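PDB 6Q1S: probable amino acid aminotransferase from Mycobacterium tuberculosis, which is a class IV aminotransferase-family protein that binds 4'-deoxy-4'-aminopyridoxal-5'-phosphate and 2-oxoglutaric acid. Local coordinates for residues I11-P14 with G15-L18; L45-A48 with H49-R52; L153-A156 with V157-A160; L162-A165 with A166-G169. All blocks are in the same frame, centred on the assembly; numbering follows the deposited sequence.

Contact 1 (I11-P14 with G15-L18); sequences ILQP and GMPL
Gln13 O faces Met16 N across the turn at 3.5 Å, a long approach, and Met16 CB stands 3.7 Å from that same oxygen. The chain reverses here in a type II beta turn from Gln13 to Met16, and each residue type fits its corner. Pro14, second in the turn, has its phi fixed by its ring near the required value. Gly15, third, takes a positive phi of 84°, at which a beta carbon would run into Pro14 O; glycine has none. Met16 begins toward the first arm, with CG anti to its own carbonyl carbon (chi1 -66°) and 3.9 Å from Gln13 O, but bends at its next two torsions and carries the sulfur away. Farther down, the two arms of the loop are joined by leucines. Leu12 CD1 meets Leu18 CD1 at 3.5 Å, with Leu18 CD2 somewhat farther off, the two side chains crossing at about a right angle, methyl against methyl. Pro17 packs on Leu19 of the second subunit. Both leucines also rest on Val4 of strand 3-6, to whose backbone Leu12 is hydrogen-bonded, while Ile11 reaches Val76 and Arg80 of helix 67-84.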
ATOM      1  N   ILE B  11      28.119   3.032  -8.406  1.00 42.85           N
ATOM      2  CA  ILE B  11      27.784   2.593  -7.062  1.00 42.49           C
ATOM      3  C   ILE B  11      27.875   3.760  -6.093  1.00 42.94           C
ATOM      4  O   ILE B  11      28.928   4.386  -5.946  1.00 45.32           O
ATOM      5  CB  ILE B  11      28.706   1.447  -6.625  1.00 42.74           C
ATOM      6  CG1 ILE B  11      28.595   0.242  -7.569  1.00 42.22           C
ATOM      7  CG2 ILE B  11      28.404   1.039  -5.186  1.00 43.32           C
ATOM      8  CD1 ILE B  11      29.601   0.229  -8.699  1.00 42.64           C
ATOM      9  N   LEU B  12      26.760   4.051  -5.433  1.00 40.12           N
ATOM     10  CA  LEU B  12      26.633   5.236  -4.600  1.00 37.88           C
ATOM     11  C   LEU B  12      27.307   5.017  -3.253  1.00 39.01           C
ATOM     12  O   LEU B  12      27.351   3.901  -2.726  1.00 40.23           O
ATOM     13  CB  LEU B  12      25.161   5.585  -4.403  1.00 34.96           C
ATOM     14  CG  LEU B  12      24.323   5.684  -5.683  1.00 33.92           C
ATOM     15  CD1 LEU B  12      22.957   6.262  -5.367  1.00 34.88           C
ATOM     16  CD2 LEU B  12      25.029   6.519  -6.738  1.00 33.59           C
ATOM     17  N   GLN B  13      27.826   6.108  -2.700  1.00 39.35           N
ATOM     18  CA  GLN B  13      28.562   6.067  -1.443  1.00 41.09           C
ATOM     19  C   GLN B  13      27.668   5.628  -0.289  1.00 41.52           C
ATOM     20  O   GLN B  13      26.554   6.152  -0.139  1.00 43.60           O
ATOM     21  CB  GLN B  13      29.149   7.443  -1.136  1.00 42.78           C
ATOM     22  CG  GLN B  13      30.138   7.957  -2.163  1.00 44.06           C
ATOM     23  CD  GLN B  13      30.728   9.294  -1.765  1.00 44.68           C
ATOM     24  OE1 GLN B  13      30.385   9.849  -0.721  1.00 44.80           O
ATOM     25  NE2 GLN B  13      31.623   9.820  -2.596  1.00 44.40           N
ATOM     26  N   PRO B  14      28.108   4.681   0.536  1.00 39.42           N
ATOM     27  CA  PRO B  14      27.275   4.239   1.658  1.00 38.16           C
ATOM     28  C   PRO B  14      27.100   5.350   2.681  1.00 38.14           C
ATOM     29  O   PRO B  14      27.994   6.170   2.908  1.00 39.11           O
ATOM     30  CB  PRO B  14      28.064   3.063   2.254  1.00 38.29           C
ATOM     31  CG  PRO B  14      29.153   2.749   1.259  1.00 37.94           C
ATOM     32  CD  PRO B  14      29.421   4.017   0.523  1.00 38.38           C
ATOM     33  N   GLY B  15      25.925   5.374   3.303  1.00 36.36           N
ATOM     34  CA  GLY B  15      25.623   6.400   4.277  1.00 35.15           C
ATOM     35  C   GLY B  15      25.109   7.704   3.710  1.00 33.73           C
ATOM     36  O   GLY B  15      25.011   8.685   4.457  1.00 33.15           O
ATOM     37  N   MET B  16      24.783   7.755   2.420  1.00 34.83           N
ATOM     38  CA  MET B  16      24.291   8.986   1.831  1.00 35.97           C
ATOM     39  C   MET B  16      22.877   8.804   1.295  1.00 33.20           C
ATOM     40  O   MET B  16      22.569   7.771   0.690  1.00 33.19           O
ATOM     41  CB  MET B  16      25.211   9.461   0.697  1.00 39.27           C
ATOM     42  CG  MET B  16      26.598   9.865   1.164  1.00 42.02           C
ATOM     43  SD  MET B  16      26.540  11.059   2.514  1.00 43.61           S
ATOM     44  CE  MET B  16      25.650  12.408   1.738  1.00 42.57           C
ATOM     45  N   PRO B  17      21.997   9.780   1.507  1.00 30.56           N
ATOM     46  CA  PRO B  17      20.619   9.647   1.027  1.00 27.57           C
ATOM     47  C   PRO B  17      20.543   9.706  -0.489  1.00 27.46           C
ATOM     48  O   PRO B  17      21.317  10.405  -1.148  1.00 29.98           O
ATOM     49  CB  PRO B  17      19.898  10.846   1.663  1.00 25.95           C
ATOM     50  CG  PRO B  17      20.818  11.342   2.737  1.00 27.37           C
ATOM     51  CD  PRO B  17      22.198  11.024   2.265  1.00 29.30           C
ATOM     52  N   LEU B  18      19.604   8.945  -1.040  1.00 24.20           N
ATOM     53  CA  LEU B  18      19.344   8.926  -2.475  1.00 21.61           C
ATOM     54  C   LEU B  18      18.020   9.566  -2.857  1.00 19.84           C
ATOM     55  O   LEU B  18      17.944  10.258  -3.875  1.00 19.72           O
ATOM     56  CB  LEU B  18      19.378   7.486  -2.999  1.00 22.60           C
ATOM     57  CG  LEU B  18      18.980   7.322  -4.467  1.00 24.31           C
ATOM     58  CD1 LEU B  18      19.927   8.086  -5.376  1.00 25.45           C
ATOM     59  CD2 LEU B  18      18.938   5.852  -4.848  1.00 24.12           C
TER

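Contact 2 (L45-A48 with H49-R52); sequences LVEA and HLQR. With PMP (4'-deoxy-4'-aminopyridoxal-5'-phosphate), chain G.
The first turns of helix 46-59 form this contact, and they lead from the N-cap residue Leu45 to Arg52, part of the pocket for 4'-deoxy-4'-aminopyridoxal-5'-phosphate (PMP). Leu45 O is gripped twice by His49. The ring nitrogen His49 ND1 donates to Leu45 O over 2.7 Å in a nearly straight bond (174°), with the oxygen lying in the plane of the imidazole, and the backbone His49 N adds a weak bond to the same acceptor. A chi1 of -76° keeps the ring beside its own backbone N and swings it back toward that carbonyl. Histidine suits the place because both ring nitrogens can bond at once: NE2 is hydrogen-bonded to Ser255 OG, which fixes the ring's rotation. Ordinary helical bonds follow, among them Gln51 N to Glu47 O at 2.7 Å. Farther round the helix Val46 CG1 lies 3.7 Å from Leu50 CD1, the two chains side by side and pointing the same way. Leu50 also packs on Trp70, and Glu47 pairs with Arg71. Arg52, bent at chi3, turns the edge of its guanidinium to the phosphate: NH2 donates to PMP O3P at 2.9 Å and NH1 to the same oxygen at 3.0 Å, the latter weakly. Arginine's several N-H groups let it bond PMP, Glu34 and Arg216 O together, and its positive charge probably balances part of the phosphate's negative charge.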
ATOM      1  N   LEU B  45      17.314 -15.977 -11.808  1.00 29.38           N
ATOM      2  CA  LEU B  45      16.108 -15.737 -12.600  1.00 29.03           C
ATOM      3  C   LEU B  45      15.885 -14.242 -12.841  1.00 29.56           C
ATOM      4  O   LEU B  45      14.858 -13.670 -12.469  1.00 30.91           O
ATOM      5  CB  LEU B  45      14.890 -16.369 -11.922  1.00 28.81           C
ATOM      6  CG  LEU B  45      14.970 -17.868 -11.629  1.00 29.48           C
ATOM      7  CD1 LEU B  45      13.754 -18.304 -10.833  1.00 29.18           C
ATOM      8  CD2 LEU B  45      15.099 -18.674 -12.906  1.00 30.15           C
ATOM      9  N   VAL B  46      16.873 -13.614 -13.480  1.00 28.55           N
ATOM     10  CA  VAL B  46      16.793 -12.177 -13.727  1.00 27.92           C
ATOM     11  C   VAL B  46      15.654 -11.861 -14.689  1.00 27.63           C
ATOM     12  O   VAL B  46      14.847 -10.956 -14.442  1.00 26.96           O
ATOM     13  CB  VAL B  46      18.138 -11.648 -14.255  1.00 28.26           C
ATOM     14  CG1 VAL B  46      18.037 -10.165 -14.568  1.00 27.68           C
ATOM     15  CG2 VAL B  46      19.242 -11.908 -13.241  1.00 28.54           C
ATOM     16  N   GLU B  47      15.554 -12.618 -15.785  1.00 28.18           N
ATOM     17  CA  GLU B  47      14.546 -12.326 -16.803  1.00 28.01           C
ATOM     18  C   GLU B  47      13.131 -12.452 -16.252  1.00 27.77           C
ATOM     19  O   GLU B  47      12.274 -11.606 -16.532  1.00 28.90           O
ATOM     20  CB  GLU B  47      14.735 -13.242 -18.011  1.00 29.02           C
ATOM     21  CG  GLU B  47      16.031 -13.003 -18.769  1.00 29.28           C
ATOM     22  CD  GLU B  47      16.228 -11.542 -19.130  1.00 28.83           C
ATOM     23  OE1 GLU B  47      17.326 -11.004 -18.880  1.00 28.89           O
ATOM     24  OE2 GLU B  47      15.276 -10.925 -19.656  1.00 28.43           O
ATOM     25  N   ALA B  48      12.864 -13.498 -15.468  1.00 27.70           N
ATOM     26  CA  ALA B  48      11.522 -13.679 -14.925  1.00 27.31           C
ATOM     27  C   ALA B  48      11.140 -12.545 -13.984  1.00 26.52           C
ATOM     28  O   ALA B  48       9.958 -12.201 -13.874  1.00 26.07           O
ATOM     29  CB  ALA B  48      11.421 -15.024 -14.207  1.00 27.71           C
ATOM     30  N   HIS B  49      12.118 -11.960 -13.291  1.00 26.37           N
ATOM     31  CA  HIS B  49      11.825 -10.825 -12.425  1.00 25.66           C
ATOM     32  C   HIS B  49      11.658  -9.541 -13.228  1.00 25.26           C
ATOM     33  O   HIS B  49      10.837  -8.688 -12.875  1.00 24.66           O
ATOM     34  CB  HIS B  49      12.928 -10.667 -11.377  1.00 25.69           C
ATOM     35  CG  HIS B  49      12.845 -11.664 -10.263  1.00 25.89           C
ATOM     36  ND1 HIS B  49      13.449 -12.900 -10.323  1.00 26.58           N
ATOM     37  CD2 HIS B  49      12.233 -11.603  -9.056  1.00 25.52           C
ATOM     38  CE1 HIS B  49      13.210 -13.561  -9.204  1.00 26.62           C
ATOM     39  NE2 HIS B  49      12.475 -12.795  -8.419  1.00 25.99           N
ATOM     40  N   LEU B  50      12.424  -9.385 -14.311  1.00 25.62           N
ATOM     41  CA  LEU B  50      12.260  -8.220 -15.174  1.00 25.32           C
ATOM     42  C   LEU B  50      11.026  -8.333 -16.056  1.00 25.37           C
ATOM     43  O   LEU B  50      10.477  -7.309 -16.481  1.00 26.03           O
ATOM     44  CB  LEU B  50      13.503  -8.018 -16.040  1.00 25.78           C
ATOM     45  CG  LEU B  50      14.811  -7.673 -15.328  1.00 25.85           C
ATOM     46  CD1 LEU B  50      15.956  -7.658 -16.325  1.00 26.43           C
ATOM     47  CD2 LEU B  50      14.709  -6.340 -14.604  1.00 25.15           C
ATOM     48  N   GLN B  51      10.580  -9.555 -16.350  1.00 26.07           N
ATOM     49  CA  GLN B  51       9.329  -9.725 -17.081  1.00 26.34           C
ATOM     50  C   GLN B  51       8.143  -9.310 -16.222  1.00 25.06           C
ATOM     51  O   GLN B  51       7.247  -8.594 -16.682  1.00 24.73           O
ATOM     52  CB  GLN B  51       9.183 -11.173 -17.548  1.00 29.39           C
ATOM     53  CG  GLN B  51       9.976 -11.491 -18.805  1.00 34.78           C
ATOM     54  CD  GLN B  51       9.887 -12.952 -19.201  1.00 40.88           C
ATOM     55  OE1 GLN B  51       9.260 -13.757 -18.512  1.00 42.95           O
ATOM     56  NE2 GLN B  51      10.520 -13.301 -20.315  1.00 41.70           N
ATOM     57  N   ARG B  52       8.120  -9.757 -14.966  1.00 24.94           N
ATOM     58  CA  ARG B  52       7.068  -9.337 -14.050  1.00 24.37           C
ATOM     59  C   ARG B  52       7.186  -7.857 -13.711  1.00 23.76           C
ATOM     60  O   ARG B  52       6.167  -7.181 -13.524  1.00 23.29           O
ATOM     61  CB  ARG B  52       7.119 -10.186 -12.782  1.00 24.46           C
ATOM     62  CG  ARG B  52       6.048  -9.863 -11.762  1.00 24.08           C
ATOM     63  CD  ARG B  52       5.972 -10.956 -10.720  1.00 25.03           C
ATOM     64  NE  ARG B  52       6.984 -10.772  -9.685  1.00 25.21           N
ATOM     65  CZ  ARG B  52       7.254 -11.664  -8.739  1.00 25.35           C
ATOM     66  NH1 ARG B  52       6.580 -12.805  -8.693  1.00 25.85           N
ATOM     67  NH2 ARG B  52       8.194 -11.416  -7.837  1.00 24.93           N
TER
HETATM   68  N1  PMP G 301       2.993 -13.207  -3.290  1.00 23.88           N
HETATM   69  C2  PMP G 301       3.328 -11.997  -2.782  1.00 23.40           C
HETATM   70  C2A PMP G 301       2.254 -11.063  -2.290  1.00 22.89           C
HETATM   71  C3  PMP G 301       4.753 -11.587  -2.706  1.00 23.42           C
HETATM   72  O3  PMP G 301       5.115 -10.376  -2.200  1.00 22.97           O
HETATM   73  C4  PMP G 301       5.766 -12.545  -3.202  1.00 23.99           C
HETATM   74  C4A PMP G 301       7.241 -12.221  -3.168  1.00 26.07           C
HETATM   75  N4A PMP G 301       7.668 -12.026  -1.772  1.00 26.70           N
HETATM   76  C5  PMP G 301       5.269 -13.836  -3.735  1.00 24.48           C
HETATM   77  C6  PMP G 301       3.900 -14.089  -3.747  1.00 24.39           C
HETATM   78  C5A PMP G 301       6.244 -14.865  -4.263  1.00 27.03           C
HETATM   79  O4P PMP G 301       6.875 -14.364  -5.440  1.00 28.54           O
HETATM   80  P   PMP G 301       8.383 -14.791  -5.808  1.00 29.28           P
HETATM   81  O1P PMP G 301       9.293 -14.346  -4.688  1.00 29.28           O
HETATM   82  O2P PMP G 301       8.440 -16.294  -5.960  1.00 32.23           O
HETATM   83  O3P PMP G 301       8.786 -14.123  -7.099  1.00 27.02           O

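Contact 3 (L153-A156 with V157-A160); sequences LSYA and VNMA. With PMP (4'-deoxy-4'-aminopyridoxal-5'-phosphate), chain G.
Tyr155 OH, which also has a weak bond with Lys151 NZ, shares with O3 of 4'-deoxy-4'-aminopyridoxal-5'-phosphate (PMP) a very short hydrogen bond, modelled at 2.4 Å, in which either may be the donor; PMP O3 lies at the ring's edge, near its plane. Tyr155 is also the N-cap residue of the helix, and its carbonyl O accepts from Met159 N at 3.2 Å, while Ala156 O takes Ala160 N at 3.0 Å. A water ties the turn at Ser154 to the helix start: it donates to Ser154 O and accepts from Val157 N, at 2.7 Å from that nitrogen. Outward from these bonds comes a stack. The side-chain amide of Asn158 lies almost parallel to the Tyr155 ring (planes 11° apart), its CG 3.9 Å above one face and offset toward the rim; its ND2 is held by Pro186 O, which fixes the amide's turn. Asparagine suits the place, being flat enough to stack and polar enough to bond. Met159 touches 2-oxoglutaric acid. Ala156 N bonds Ser154 OG of the second subunit and Phe33 meets Tyr155 edge-to-face, so helix 156-166 starts at the dimer interface, and the loop leading into it lies against strand 31-39.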
ATOM      1  N   LEU B 153       5.202  -1.123  -4.242  1.00 19.86           N
ATOM      2  CA  LEU B 153       5.919  -0.746  -3.031  1.00 19.78           C
ATOM      3  C   LEU B 153       4.996  -0.485  -1.850  1.00 19.52           C
ATOM      4  O   LEU B 153       5.483  -0.111  -0.780  1.00 19.45           O
ATOM      5  CB  LEU B 153       6.766   0.501  -3.292  1.00 19.55           C
ATOM      6  CG  LEU B 153       7.918   0.344  -4.282  1.00 19.85           C
ATOM      7  CD1 LEU B 153       8.445   1.702  -4.709  1.00 19.58           C
ATOM      8  CD2 LEU B 153       9.019  -0.473  -3.641  1.00 20.26           C
ATOM      9  N   SER B 154       3.685  -0.661  -2.014  1.00 19.42           N
ATOM     10  CA  SER B 154       2.723  -0.367  -0.954  1.00 19.20           C
ATOM     11  C   SER B 154       2.432  -1.651  -0.182  1.00 19.55           C
ATOM     12  O   SER B 154       1.385  -2.285  -0.328  1.00 19.66           O
ATOM     13  CB  SER B 154       1.462   0.244  -1.545  1.00 18.92           C
ATOM     14  OG  SER B 154       1.713   1.560  -2.004  1.00 18.58           O
ATOM     15  N   TYR B 155       3.381  -2.028   0.675  1.00 19.77           N
ATOM     16  CA  TYR B 155       3.331  -3.296   1.391  1.00 20.17           C
ATOM     17  C   TYR B 155       3.040  -3.129   2.878  1.00 20.13           C
ATOM     18  O   TYR B 155       3.382  -4.010   3.672  1.00 20.48           O
ATOM     19  CB  TYR B 155       4.639  -4.061   1.201  1.00 20.58           C
ATOM     20  CG  TYR B 155       4.559  -5.141   0.152  1.00 20.93           C
ATOM     21  CD1 TYR B 155       4.067  -4.869  -1.117  1.00 22.13           C
ATOM     22  CD2 TYR B 155       4.961  -6.438   0.434  1.00 22.18           C
ATOM     23  CE1 TYR B 155       3.988  -5.855  -2.079  1.00 24.12           C
ATOM     24  CE2 TYR B 155       4.884  -7.434  -0.520  1.00 24.27           C
ATOM     25  CZ  TYR B 155       4.397  -7.136  -1.775  1.00 25.12           C
ATOM     26  OH  TYR B 155       4.320  -8.124  -2.730  1.00 26.64           O
ATOM     27  N   ALA B 156       2.404  -2.025   3.273  1.00 19.73           N
ATOM     28  CA  ALA B 156       2.145  -1.802   4.693  1.00 19.72           C
ATOM     29  C   ALA B 156       1.191  -2.847   5.257  1.00 20.00           C
ATOM     30  O   ALA B 156       1.395  -3.344   6.370  1.00 20.27           O
ATOM     31  CB  ALA B 156       1.589  -0.396   4.917  1.00 19.26           C
ATOM     32  N   VAL B 157       0.148  -3.199   4.502  1.00 19.99           N
ATOM     33  CA  VAL B 157      -0.823  -4.174   4.991  1.00 20.28           C
ATOM     34  C   VAL B 157      -0.201  -5.562   5.069  1.00 20.78           C
ATOM     35  O   VAL B 157      -0.443  -6.311   6.024  1.00 21.10           O
ATOM     36  CB  VAL B 157      -2.082  -4.165   4.105  1.00 20.18           C
ATOM     37  CG1 VAL B 157      -3.012  -5.302   4.487  1.00 20.55           C
ATOM     38  CG2 VAL B 157      -2.800  -2.830   4.221  1.00 19.74           C
ATOM     39  N   ASN B 158       0.615  -5.923   4.075  1.00 20.90           N
ATOM     40  CA  ASN B 158       1.282  -7.222   4.092  1.00 21.40           C
ATOM     41  C   ASN B 158       2.124  -7.395   5.350  1.00 21.62           C
ATOM     42  O   ASN B 158       2.109  -8.461   5.976  1.00 22.05           O
ATOM     43  CB  ASN B 158       2.147  -7.379   2.843  1.00 21.48           C
ATOM     44  CG  ASN B 158       1.357  -7.209   1.562  1.00 21.31           C
ATOM     45  OD1 ASN B 158       0.835  -6.128   1.279  1.00 20.89           O
ATOM     46  ND2 ASN B 158       1.286  -8.269   0.766  1.00 21.68           N
ATOM     47  N   MET B 159       2.855  -6.350   5.743  1.00 21.35           N
ATOM     48  CA  MET B 159       3.708  -6.446   6.921  1.00 21.58           C
ATOM     49  C   MET B 159       2.882  -6.466   8.202  1.00 22.48           C
ATOM     50  O   MET B 159       3.236  -7.159   9.163  1.00 22.21           O
ATOM     51  CB  MET B 159       4.706  -5.288   6.932  1.00 21.30           C
ATOM     52  CG  MET B 159       5.572  -5.219   5.683  1.00 21.29           C
ATOM     53  SD  MET B 159       6.438  -6.764   5.347  1.00 21.94           S
ATOM     54  CE  MET B 159       7.293  -7.013   6.900  1.00 22.29           C
ATOM     55  N   ALA B 160       1.779  -5.715   8.233  1.00 22.62           N
ATOM     56  CA  ALA B 160       0.916  -5.708   9.411  1.00 21.35           C
ATOM     57  C   ALA B 160       0.261  -7.068   9.623  1.00 24.96           C
ATOM     58  O   ALA B 160       0.087  -7.508  10.766  1.00 23.56           O
ATOM     59  CB  ALA B 160      -0.143  -4.615   9.281  1.00 20.89           C
TER
HETATM   60  N1  PMP G 301       2.993 -13.207  -3.290  1.00 23.88           N
HETATM   61  C2  PMP G 301       3.328 -11.997  -2.782  1.00 23.40           C
HETATM   62  C2A PMP G 301       2.254 -11.063  -2.290  1.00 22.89           C
HETATM   63  C3  PMP G 301       4.753 -11.587  -2.706  1.00 23.42           C
HETATM   64  O3  PMP G 301       5.115 -10.376  -2.200  1.00 22.97           O
HETATM   65  C4  PMP G 301       5.766 -12.545  -3.202  1.00 23.99           C
HETATM   66  C4A PMP G 301       7.241 -12.221  -3.168  1.00 26.07           C
HETATM   67  N4A PMP G 301       7.668 -12.026  -1.772  1.00 26.70           N
HETATM   68  C5  PMP G 301       5.269 -13.836  -3.735  1.00 24.48           C
HETATM   69  C6  PMP G 301       3.900 -14.089  -3.747  1.00 24.39           C
HETATM   70  C5A PMP G 301       6.244 -14.865  -4.263  1.00 27.03           C
HETATM   71  O4P PMP G 301       6.875 -14.364  -5.440  1.00 28.54           O
HETATM   72  P   PMP G 301       8.383 -14.791  -5.808  1.00 29.28           P
HETATM   73  O1P PMP G 301       9.293 -14.346  -4.688  1.00 29.28           O
HETATM   74  O2P PMP G 301       8.440 -16.294  -5.960  1.00 32.23           O
HETATM   75  O3P PMP G 301       8.786 -14.123  -7.099  1.00 27.02           O
HETATM   76  O   HOH W   1       0.113  -2.398   1.918  1.00 24.86           O

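Contact 4 (L162-A165 with A166-G169); sequences LRHA and ARQG
Helix 156-166 runs out here through two regular bonds, Ala166 N to Leu162 O at 3.0 Å and Arg167 N to Arg163 O at 3.2 Å, after which Gln168 N turns back to Ala165 O at 3.1 Å. Arg167 folds its chain, bent at chi3, back along the last turn: its guanidinium lies with one face over His164 CA and Arg163 O, and NH2 comes 3.7 Å from His164 CA. Its NH1 forms a salt bridge with Asp61 of the second subunit, and Arg163 NE pairs with the same carboxylate, so Asp61 OD2 of the second subunit takes both arginines. The backbone closes the helix with a Schellman motif, with a type I turn from Ala166 to Gly169: Gly169 N bonds Ala166 O, and Ala170 N returns to Ala165 O. Gly169, at the C-prime place, has a phi of 78°, which glycine adopts easily. Alongside the turn His164 and Gln168 meet obliquely, ring and amide planes 72° apart, with Gln168 OE1 3.0 Å from the ring carbon His164 CE1. A chi1 of 170° sends the imidazole off from its backbone N, where it also meets Trp145 of the second subunit. Ala165, buried and small, packs its methyl against Ile129 of strand 126-132 and Val173 of strand 172-176, and the Leu162 side chain comes to about 4 Å of 2-oxoglutaric acid at the nearest atoms.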
ATOM      1  N   LEU B 162       1.578  -9.922   8.873  1.00 22.84           N
ATOM      2  CA  LEU B 162       2.606 -10.790   9.439  1.00 23.35           C
ATOM      3  C   LEU B 162       2.834 -10.485  10.915  1.00 23.46           C
ATOM      4  O   LEU B 162       3.056 -11.400  11.715  1.00 25.51           O
ATOM      5  CB  LEU B 162       3.906 -10.646   8.651  1.00 23.34           C
ATOM      6  CG  LEU B 162       3.927 -11.304   7.271  1.00 23.45           C
ATOM      7  CD1 LEU B 162       5.127 -10.826   6.469  1.00 23.35           C
ATOM      8  CD2 LEU B 162       3.936 -12.819   7.403  1.00 24.07           C
ATOM      9  N   ARG B 163       2.791  -9.205  11.293  1.00 23.17           N
ATOM     10  CA  ARG B 163       2.928  -8.849  12.702  1.00 23.14           C
ATOM     11  C   ARG B 163       1.734  -9.333  13.513  1.00 23.36           C
ATOM     12  O   ARG B 163       1.888  -9.711  14.680  1.00 33.72           O
ATOM     13  CB  ARG B 163       3.095  -7.337  12.852  1.00 22.64           C
ATOM     14  CG  ARG B 163       4.460  -6.815  12.431  1.00 22.54           C
ATOM     15  CD  ARG B 163       4.652  -5.371  12.871  1.00 22.42           C
ATOM     16  NE  ARG B 163       3.550  -4.518  12.437  1.00 23.03           N
ATOM     17  CZ  ARG B 163       3.516  -3.873  11.275  1.00 21.51           C
ATOM     18  NH1 ARG B 163       4.528  -3.976  10.425  1.00 21.26           N
ATOM     19  NH2 ARG B 163       2.470  -3.119  10.964  1.00 20.84           N
ATOM     20  N   HIS B 164       0.539  -9.319  12.916  1.00 23.15           N
ATOM     21  CA  HIS B 164      -0.645  -9.832  13.597  1.00 23.40           C
ATOM     22  C   HIS B 164      -0.492 -11.311  13.923  1.00 24.03           C
ATOM     23  O   HIS B 164      -0.840 -11.752  15.025  1.00 24.41           O
ATOM     24  CB  HIS B 164      -1.883  -9.587  12.732  1.00 23.09           C
ATOM     25  CG  HIS B 164      -3.117 -10.286  13.214  1.00 23.41           C
ATOM     26  ND1 HIS B 164      -3.510 -11.516  12.731  1.00 23.79           N
ATOM     27  CD2 HIS B 164      -4.051  -9.926  14.126  1.00 23.45           C
ATOM     28  CE1 HIS B 164      -4.629 -11.886  13.327  1.00 24.04           C
ATOM     29  NE2 HIS B 164      -4.978 -10.940  14.180  1.00 23.84           N
ATOM     30  N   ALA B 165       0.035 -12.095  12.979  1.00 24.19           N
ATOM     31  CA  ALA B 165       0.235 -13.518  13.225  1.00 24.97           C
ATOM     32  C   ALA B 165       1.397 -13.771  14.174  1.00 25.57           C
ATOM     33  O   ALA B 165       1.410 -14.787  14.876  1.00 25.77           O
ATOM     34  CB  ALA B 165       0.467 -14.252  11.908  1.00 24.91           C
ATOM     35  N   ALA B 166       2.381 -12.871  14.201  1.00 24.93           N
ATOM     36  CA  ALA B 166       3.502 -13.041  15.117  1.00 25.30           C
ATOM     37  C   ALA B 166       3.052 -12.925  16.567  1.00 25.53           C
ATOM     38  O   ALA B 166       3.520 -13.678  17.430  1.00 27.77           O
ATOM     39  CB  ALA B 166       4.595 -12.017  14.809  1.00 24.96           C
ATOM     40  N   ARG B 167       2.119 -12.014  16.853  1.00 25.14           N
ATOM     41  CA  ARG B 167       1.605 -11.883  18.211  1.00 25.37           C
ATOM     42  C   ARG B 167       0.845 -13.116  18.670  1.00 27.89           C
ATOM     43  O   ARG B 167       0.567 -13.243  19.868  1.00 30.78           O
ATOM     44  CB  ARG B 167       0.705 -10.648  18.323  1.00 24.85           C
ATOM     45  CG  ARG B 167       1.438  -9.330  18.135  1.00 24.37           C
ATOM     46  CD  ARG B 167       0.571  -8.137  18.516  1.00 23.97           C
ATOM     47  NE  ARG B 167      -0.457  -7.848  17.519  1.00 23.55           N
ATOM     48  CZ  ARG B 167      -0.279  -7.032  16.486  1.00 23.02           C
ATOM     49  NH1 ARG B 167       0.886  -6.424  16.312  1.00 22.84           N
ATOM     50  NH2 ARG B 167      -1.264  -6.821  15.625  1.00 22.71           N
ATOM     51  N   GLN B 168       0.507 -14.024  17.757  1.00 27.09           N
ATOM     52  CA  GLN B 168      -0.181 -15.259  18.099  1.00 26.63           C
ATOM     53  C   GLN B 168       0.702 -16.484  17.881  1.00 27.37           C
ATOM     54  O   GLN B 168       0.193 -17.605  17.785  1.00 29.11           O
ATOM     55  CB  GLN B 168      -1.483 -15.366  17.307  1.00 26.37           C
ATOM     56  CG  GLN B 168      -2.226 -14.043  17.239  1.00 26.37           C
ATOM     57  CD  GLN B 168      -3.595 -14.162  16.614  1.00 30.05           C
ATOM     58  OE1 GLN B 168      -3.784 -13.825  15.449  1.00 32.33           O
ATOM     59  NE2 GLN B 168      -4.565 -14.629  17.393  1.00 33.69           N
ATOM     60  N   GLY B 169       2.016 -16.289  17.806  1.00 28.65           N
ATOM     61  CA  GLY B 169       2.942 -17.394  17.660  1.00 27.68           C
ATOM     62  C   GLY B 169       3.052 -17.977  16.271  1.00 30.49           C
ATOM     63  O   GLY B 169       3.637 -19.055  16.118  1.00 32.42           O
TER

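How the contacts relate
Contacts 1 and 4 are surface contacts, whereas contacts 2 and 3 are partly buried and both touch PMP, one at its phosphate and the other at O3, the oxygen carried by its ring; these two lie on opposite sides of the chain's centre, with nearest atoms about 7 Å apart. Contacts 3 and 4 are the two ends of helix 156-166, their centres about 14 Å apart. Their chemistry differs accordingly: a water-assisted start with a stacked amide beside PMP, against a glycine-ended finish with arginines paired to the other subunit. Contact 1 stands apart as a loop turn closed by an apolar leucine pair, against strand 3-6, outermost in its sheet within this chain.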